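Local structure of fervidolysin (Fervidobacterium pennivorans, 1R6V) at residues 178-182 and 183-187. The protein degrades keratin into peptides as a subtilisin-like serine endopeptidase, allowing its bacterium to grow on native feathers. The protein carries 1 engineered substitution. Residues are numbered along the deposited sequence; the frame is centred on the assembly and turned at random.
Sequences AGYRP and AFDEE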
loop_
_atom_site.group_PDB
_atom_site.type_symbol
_atom_site.label_atom_id
_atom_site.label_comp_id
_atom_site.label_asym_id
_atom_site.label_seq_id
_atom_site.Cartn_x
_atom_site.Cartn_y
_atom_site.Cartn_z
ATOM N N ALA A 178 16.767 -17.970 12.772
ATOM C CA ALA A 178 16.550 -16.762 13.567
ATOM C C ALA A 178 15.571 -15.822 12.880
ATOM O O ALA A 178 15.651 -15.594 11.671
ATOM C CB ALA A 178 17.882 -16.046 13.829
ATOM N N GLY A 179 14.644 -15.288 13.670
ATOM C CA GLY A 179 13.635 -14.385 13.149
ATOM C C GLY A 179 13.600 -13.057 13.875
ATOM O O GLY A 179 14.517 -12.723 14.627
ATOM N N TYR A 180 12.513 -12.316 13.673
ATOM C CA TYR A 180 12.375 -10.986 14.257
ATOM C C TYR A 180 10.944 -10.657 14.704
ATOM O O TYR A 180 9.963 -10.978 14.025
ATOM C CB TYR A 180 12.871 -9.973 13.217
ATOM C CG TYR A 180 13.029 -8.539 13.678
ATOM C CD1 TYR A 180 13.865 -8.211 14.744
ATOM C CD2 TYR A 180 12.380 -7.507 13.006
ATOM C CE1 TYR A 180 14.048 -6.879 15.128
ATOM C CE2 TYR A 180 12.555 -6.184 13.372
ATOM C CZ TYR A 180 13.387 -5.871 14.434
ATOM O OH TYR A 180 13.552 -4.549 14.797
ATOM N N ARG A 181 10.851 -10.018 15.867
ATOM C CA ARG A 181 9.599 -9.571 16.474
ATOM C C ARG A 181 9.771 -8.050 16.521
ATOM O O ARG A 181 10.211 -7.485 17.537
ATOM C CB ARG A 181 9.494 -10.144 17.888
ATOM C CG ARG A 181 8.179 -9.926 18.594
ATOM C CD ARG A 181 8.276 -10.442 20.025
ATOM N NE ARG A 181 6.978 -10.392 20.688
ATOM C CZ ARG A 181 6.775 -10.710 21.959
ATOM N NH1 ARG A 181 7.792 -11.099 22.717
ATOM N NH2 ARG A 181 5.550 -10.653 22.464
ATOM N N PRO A 182 9.419 -7.360 15.428
ATOM C CA PRO A 182 9.565 -5.903 15.355
ATOM C C PRO A 182 8.927 -5.039 16.428
ATOM O O PRO A 182 9.474 -3.998 16.766
ATOM C CB PRO A 182 9.073 -5.563 13.941
ATOM C CG PRO A 182 8.093 -6.661 13.636
ATOM C CD PRO A 182 8.747 -7.898 14.223
ATOM N N ALA A 183 7.797 -5.464 16.987
ATOM C CA ALA A 183 7.122 -4.664 18.000
ATOM C C ALA A 183 8.042 -4.325 19.163
ATOM O O ALA A 183 7.893 -3.280 19.794
ATOM C CB ALA A 183 5.888 -5.402 18.512
ATOM N N PHE A 184 8.995 -5.206 19.438
ATOM C CA PHE A 184 9.908 -4.992 20.553
ATOM C C PHE A 184 11.365 -5.060 20.140
ATOM O O PHE A 184 12.253 -5.193 20.991
ATOM C CB PHE A 184 9.630 -6.019 21.643
ATOM C CG PHE A 184 8.206 -6.027 22.107
ATOM C CD1 PHE A 184 7.278 -6.901 21.542
ATOM C CD2 PHE A 184 7.781 -5.138 23.082
ATOM C CE1 PHE A 184 5.946 -6.885 21.942
ATOM C CE2 PHE A 184 6.450 -5.113 23.491
ATOM C CZ PHE A 184 5.528 -5.989 22.918
ATOM N N ASP A 185 11.603 -4.958 18.834
ATOM C CA ASP A 185 12.944 -5.017 18.262
ATOM C C ASP A 185 13.685 -6.193 18.891
ATOM O O ASP A 185 14.856 -6.102 19.272
ATOM C CB ASP A 185 13.679 -3.695 18.512
ATOM C CG ASP A 185 15.044 -3.658 17.875
ATOM O OD1 ASP A 185 15.204 -4.199 16.763
ATOM O OD2 ASP A 185 15.965 -3.066 18.485
ATOM N N GLU A 186 12.966 -7.309 18.978
ATOM C CA GLU A 186 13.461 -8.537 19.574
ATOM C C GLU A 186 13.807 -9.610 18.547
ATOM O O GLU A 186 12.974 -10.001 17.722
ATOM C CB GLU A 186 12.399 -9.073 20.533
ATOM C CG GLU A 186 12.766 -10.331 21.283
ATOM C CD GLU A 186 11.582 -10.880 22.077
ATOM O OE1 GLU A 186 10.792 -10.065 22.595
ATOM O OE2 GLU A 186 11.444 -12.121 22.192
ATOM N N GLU A 187 15.045 -10.081 18.602
ATOM C CA GLU A 187 15.513 -11.130 17.711
ATOM C C GLU A 187 14.946 -12.445 18.243
ATOM O O GLU A 187 14.926 -12.667 19.457
ATOM C CB GLU A 187 17.044 -11.162 17.732
ATOM C CG GLU A 187 17.695 -10.934 16.390
ATOM C CD GLU A 187 18.094 -12.237 15.720
ATOM O OE1 GLU A 187 17.194 -13.023 15.342
ATOM O OE2 GLU A 187 19.316 -12.477 15.582
#
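The hydroxyl of Y180 gives its proton to D185, with OH 2.6 Å from OD1. The carboxylate oxygen sits at the ring edge near the ring plane, takes the bond on its anti side, and its group stands 81° to the ring. CG of D185 lies opposite its N (chi1 -177°), which carries the carboxylate to the Y180 hydroxyl. R181 and E186, a hydrogen-bonded pair across the strands, project from the face away from Y180 and E187, run side by side as extended chains and end in a salt bridge. NH1 meets OE1 of E186 at 3.2 Å on the syn side, a bent bond tilted from both flat groups, while the stronger partner of R181 is D233, bridged through NE. Between the strands R181 N donates to E186 O at 2.8 Å, and R181 O accepts from E186 N (3.1 Å) and F184 N (3.2 Å), which arrive from opposite faces of its carbonyl. This is the antiparallel hairpin of strands 179-181 and 186-188 in the subtilase domain; the turn runs into a G1 beta bulge, where D185, in a left-handed backbone conformation, and E186 both face R181. Within the turn D185 N donates to P182 O at 3.1 Å. F184 lays CD1 over one face of the R181 guanidinium, 3.6 Å from NE, its ring inclined 65° to that plane, and Y196 adds a cation-pi contact. An alanine in place of R181 would probably leave the carboxylates of E186 and D233 without this shared cation and F184 without the group it packs on. The Y180 ring also brings CD1 to 3.6 Å from E186 O, and W255 stacks with it.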